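Local coordinates for interleukin 22 (PDB 4O6K), which is a class II helical cytokine of the interleukin-10 family that probably signals in immune defence through cell-surface receptors, as its human counterpart does, at residues A[104-107]-A[108-112]; A[122-125]-A[126-129]. All coordinates share one frame; numbering follows the deposited sequence.

Contact 1 of 2, residues A[104-107]-A[108-112]; sequences VKQF and KRNYH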
loop_
_atom_site.group_PDB
_atom_site.type_symbol
_atom_site.label_atom_id
_atom_site.label_comp_id
_atom_site.label_asym_id
_atom_site.label_seq_id
_atom_site.Cartn_x
_atom_site.Cartn_y
_atom_site.Cartn_z
ATOM N N VAL A 104 11.813 1.814 0.029
ATOM C CA VAL A 104 11.216 0.549 0.253
ATOM C C VAL A 104 11.792 -0.023 1.528
ATOM O O VAL A 104 11.090 -0.450 2.333
ATOM C CB VAL A 104 11.438 -0.408 -0.919
ATOM C CG1 VAL A 104 10.884 -1.767 -0.647
ATOM C CG2 VAL A 104 10.860 0.150 -2.178
ATOM N N LYS A 105 13.094 0.021 1.685
ATOM C CA LYS A 105 13.729 -0.440 2.911
ATOM C C LYS A 105 13.236 0.345 4.124
ATOM O O LYS A 105 13.050 -0.197 5.165
ATOM C CB LYS A 105 15.237 -0.390 2.802
ATOM C CG LYS A 105 15.850 -1.613 2.174
ATOM C CD LYS A 105 17.190 -1.316 1.599
ATOM C CE LYS A 105 17.027 -0.299 0.507
ATOM N NZ LYS A 105 17.172 -0.796 -0.866
ATOM N N GLN A 106 13.000 1.620 3.940
ATOM C CA GLN A 106 12.520 2.452 5.043
ATOM C C GLN A 106 11.221 1.972 5.624
ATOM O O GLN A 106 11.075 1.840 6.818
ATOM C CB GLN A 106 12.378 3.901 4.637
ATOM C CG GLN A 106 11.959 4.807 5.765
ATOM C CD GLN A 106 11.707 6.230 5.310
ATOM O OE1 GLN A 106 12.482 6.781 4.612
ATOM N NE2 GLN A 106 10.614 6.786 5.691
ATOM N N PHE A 107 10.279 1.693 4.745
ATOM C CA PHE A 107 9.014 1.171 5.159
ATOM C C PHE A 107 9.191 -0.119 5.952
ATOM O O PHE A 107 8.687 -0.255 7.034
ATOM C CB PHE A 107 8.065 0.962 4.009
ATOM C CG PHE A 107 6.813 0.312 4.432
ATOM C CD1 PHE A 107 5.947 0.975 5.221
ATOM C CD2 PHE A 107 6.542 -0.996 4.099
ATOM C CE1 PHE A 107 4.812 0.383 5.662
ATOM C CE2 PHE A 107 5.406 -1.613 4.526
ATOM C CZ PHE A 107 4.539 -0.922 5.319
ATOM N N LYS A 108 9.905 -1.050 5.351
ATOM C CA LYS A 108 10.177 -2.303 5.963
ATOM C C LYS A 108 10.830 -2.167 7.328
ATOM O O LYS A 108 10.427 -2.781 8.290
ATOM C CB LYS A 108 11.056 -3.093 5.032
ATOM C CG LYS A 108 10.374 -3.561 3.771
ATOM C CD LYS A 108 11.020 -4.810 3.234
ATOM C CE LYS A 108 11.772 -4.546 1.954
ATOM N NZ LYS A 108 11.557 -5.509 0.851
ATOM N N ARG A 109 11.831 -1.295 7.377
ATOM C CA ARG A 109 12.541 -0.953 8.588
ATOM C C ARG A 109 11.639 -0.393 9.649
ATOM O O ARG A 109 11.637 -0.865 10.728
ATOM C CB ARG A 109 13.677 0.025 8.296
ATOM C CG ARG A 109 14.459 0.485 9.506
ATOM C CD ARG A 109 15.774 1.105 9.119
ATOM N NE ARG A 109 15.604 2.372 8.470
ATOM C CZ ARG A 109 15.797 2.574 7.197
ATOM N NH1 ARG A 109 16.143 1.591 6.439
ATOM N NH2 ARG A 109 15.619 3.744 6.697
ATOM N N ASN A 110 10.864 0.609 9.332
ATOM C CA ASN A 110 9.925 1.256 10.244
ATOM C C ASN A 110 8.781 0.337 10.666
ATOM O O ASN A 110 8.305 0.407 11.800
ATOM C CB ASN A 110 9.385 2.545 9.624
ATOM C CG ASN A 110 10.451 3.620 9.512
ATOM O OD1 ASN A 110 11.506 3.529 10.142
ATOM N ND2 ASN A 110 10.183 4.645 8.715
ATOM N N TYR A 111 8.337 -0.519 9.750
ATOM C CA TYR A 111 7.242 -1.436 10.037
ATOM C C TYR A 111 7.730 -2.491 11.018
ATOM O O TYR A 111 7.033 -2.839 11.971
ATOM C CB TYR A 111 6.718 -2.089 8.755
ATOM C CG TYR A 111 5.565 -3.045 8.969
ATOM C CD1 TYR A 111 4.320 -2.585 9.378
ATOM C CD2 TYR A 111 5.720 -4.409 8.754
ATOM C CE1 TYR A 111 3.263 -3.456 9.571
ATOM C CE2 TYR A 111 4.669 -5.287 8.945
ATOM C CZ TYR A 111 3.444 -4.805 9.353
ATOM O OH TYR A 111 2.397 -5.676 9.543
ATOM N N HIS A 112 8.932 -3.001 10.771
ATOM C CA HIS A 112 9.554 -3.963 11.669
ATOM C C HIS A 112 9.804 -3.351 13.044
ATOM O O HIS A 112 9.566 -3.990 14.068
ATOM C CB HIS A 112 10.869 -4.478 11.084
ATOM C CG HIS A 112 11.516 -5.542 11.911
ATOM N ND1 HIS A 112 12.590 -5.289 12.739
ATOM C CD2 HIS A 112 11.234 -6.858 12.054
ATOM C CE1 HIS A 112 12.946 -6.406 13.347
ATOM N NE2 HIS A 112 12.137 -7.373 12.950
#
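Phe107 and Tyr111 stand one turn apart on helix 102-117, an amphipathic helix of the interleukin-10-type bundle, and illustrate how an i to i+4 pair builds a helix's inner face. Their rings lie nearly parallel, with planes at 19°, yet they are slid so far apart that they barely overlap, the centroids being 5.7 Å from each other. What covers one face of the Phe107 ring is the CB of Tyr111, near the rim. Both side chains leave with CG anti to the backbone N, and the like chi1 and chi2 of both residues turn the rings the same way. Phe107 also meets the ring of Tyr58, while Tyr111 reaches Tyr57 and Val62 of helix 47-62.

Beneath the side chains, the backbone pairs every donor from Lys108 to Tyr111 with the carbonyl four residues earlier. The bond from Lys108 N to Val104 O is long at 3.3 Å but straight, whereas Arg109 N to Lys105 O is 2.8 Å; Asn110 N to Gln106 O is equally short. The bond from Tyr111 N to Phe107 O is the most bent of the four, at 151° at the hydrogen.

Val104, buried against Ile54 of helix 47-62, and Lys108 run side by side, pointing the same way, and the aliphatic CE of Lys108 rests 3.9 Å from Val104 CG1. Toward solvent, the ammonium of Lys105 finds its acceptor elsewhere, in Ser99 O. Arg109, bent at chi3, folds back along the helix to place one face of its guanidinium over Gln106, with NH2 3.7 Å from Gln106 CA. The amides of Gln106 and Asn110 are turned 53° against each other; here Asn110 ND2 comes 3.4 Å from Gln106 CG, meeting a methylene of that chain.

Contact 2 of 2, residues A[122-125]-A[126-129]; sequences ARNK and AIGE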
loop_
_atom_site.group_PDB
_atom_site.type_symbol
_atom_site.label_atom_id
_atom_site.label_comp_id
_atom_site.label_asym_id
_atom_site.label_seq_id
_atom_site.Cartn_x
_atom_site.Cartn_y
_atom_site.Cartn_z
ATOM N N ALA A 122 0.900 -2.397 14.959
ATOM C CA ALA A 122 1.680 -2.116 13.761
ATOM C C ALA A 122 0.898 -2.481 12.505
ATOM O O ALA A 122 0.913 -1.744 11.517
ATOM C CB ALA A 122 3.002 -2.868 13.800
ATOM N N ARG A 123 0.221 -3.624 12.548
ATOM C CA ARG A 123 -0.606 -4.067 11.432
ATOM C C ARG A 123 -1.754 -3.091 11.192
ATOM O O ARG A 123 -1.987 -2.667 10.062
ATOM C CB ARG A 123 -1.149 -5.474 11.691
ATOM C CG ARG A 123 -0.134 -6.581 11.442
ATOM C CD ARG A 123 -0.804 -7.931 11.234
ATOM N NE ARG A 123 -1.729 -7.927 10.103
ATOM C CZ ARG A 123 -2.405 -8.995 9.690
ATOM N NH1 ARG A 123 -2.259 -10.156 10.314
ATOM N NH2 ARG A 123 -3.224 -8.904 8.652
ATOM N N ASN A 124 -2.455 -2.730 12.263
ATOM C CA ASN A 124 -3.565 -1.785 12.177
ATOM C C ASN A 124 -3.136 -0.427 11.632
ATOM O O ASN A 124 -3.862 0.199 10.859
ATOM C CB ASN A 124 -4.217 -1.603 13.549
ATOM C CG ASN A 124 -5.112 -2.766 13.928
ATOM O OD1 ASN A 124 -5.641 -3.465 13.065
ATOM N ND2 ASN A 124 -5.285 -2.979 15.228
ATOM N N LYS A 125 -1.953 0.020 12.041
ATOM C CA LYS A 125 -1.428 1.308 11.602
ATOM C C LYS A 125 -1.134 1.310 10.105
ATOM O O LYS A 125 -1.540 2.224 9.387
ATOM C CB LYS A 125 -0.167 1.667 12.388
ATOM C CG LYS A 125 0.347 3.070 12.118
ATOM C CD LYS A 125 1.531 3.407 13.008
ATOM C CE LYS A 125 1.917 4.868 12.871
ATOM N NZ LYS A 125 0.760 5.767 13.133
ATOM N N ALA A 126 -0.423 0.285 9.643
ATOM C CA ALA A 126 -0.098 0.149 8.228
ATOM C C ALA A 126 -1.358 -0.045 7.386
ATOM O O ALA A 126 -1.461 0.486 6.279
ATOM C CB ALA A 126 0.865 -1.007 8.015
ATOM N N ILE A 127 -2.304 -0.816 7.915
ATOM C CA ILE A 127 -3.592 -1.032 7.260
ATOM C C ILE A 127 -4.308 0.291 7.004
ATOM O O ILE A 127 -4.856 0.517 5.922
ATOM C CB ILE A 127 -4.498 -1.961 8.103
ATOM C CG1 ILE A 127 -4.113 -3.424 7.874
ATOM C CG2 ILE A 127 -5.960 -1.770 7.745
ATOM C CD1 ILE A 127 -4.721 -4.379 8.876
ATOM N N GLY A 128 -4.277 1.173 7.997
ATOM C CA GLY A 128 -4.884 2.485 7.876
ATOM C C GLY A 128 -4.196 3.360 6.846
ATOM O O GLY A 128 -4.769 4.336 6.363
ATOM N N GLU A 129 -2.958 3.011 6.508
ATOM C CA GLU A 129 -2.183 3.783 5.546
ATOM C C GLU A 129 -2.307 3.245 4.122
ATOM O O GLU A 129 -1.761 3.829 3.188
ATOM C CB GLU A 129 -0.710 3.806 5.963
ATOM C CG GLU A 129 -0.458 4.461 7.312
ATOM C CD GLU A 129 1.018 4.587 7.634
ATOM O OE1 GLU A 129 1.832 4.619 6.689
ATOM O OE2 GLU A 129 1.367 4.655 8.831
HETATM O O HOH W 1 -0.108 6.573 9.889
#
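Glu129 OE2, which faces Lys125 one turn back, is gripped by two donors: a water gives it a hydrogen bond of 2.6 Å, and the backbone N of Leu33 supplies another. With Leu34 N bound to OE1, both oxygens accept backbone N-H groups of the neighbouring residues Leu33 and Leu34 and OE2 takes the water as well, which fixes the rotation of the carboxylate. The ammonium of Lys125 stays 4.5 Å from Glu129 OE2, beyond a salt bridge, and hydrogen-bonds instead to Thr31 O; its bond to the shared water is weak. The opposite charges therefore interact at a distance, probably with some mutual stabilisation. Lys125 runs extended until its last torsion, chi4 55°, bends the ammonium out of line, and Glu129 lies across it.

Glu129 also turns its CG over the backbone, 3.2 Å from Lys125 O. Its N makes only a weak bond to that carbonyl, the hydrogen being badly angled at 122°, and pairs more closely with Ala126 O at 2.9 Å. Farther back the usual pattern holds: Ile127 N reaches Arg123 O at 2.9 Å, and the same oxygen lies against the side chain of Ile127, 3.1 Å from CG1. Ala126 N and Gly128 N likewise find Ala122 O and Asn124 O.

This is an i to i+4 Lys-Glu pair toward the C-terminal end of helix 119-128, on a turn that packs against two other helices. Ala126 and Ile127 touch Val62 of helix 47-62, whose Tyr58 OH hydrogen-bonds to Ala126 O, and Ala126 also meets Tyr111 of helix 102-117.

Contacts 1 and 2 lie on consecutive helices, 102-117 and 119-128, and each is partly buried, contact 2 being closer to the middle of the chain. Both turn buried residues toward helix 47-62, so the same helix backs them. Their chemistry differs: in 104-112 the inner face is aromatic and the outer polar chains largely pack on one another, whereas in 122-129 the charged ends of Lys125 and Glu129 are tied to Thr31, Leu33 and Leu34, and Arg123 to Val62 O. The two meet directly at the Tyr111 ring, whose CE1 lies 3.8 Å from Ala126 CB, while Tyr111 OH packs 3.3 Å from Arg123 CG.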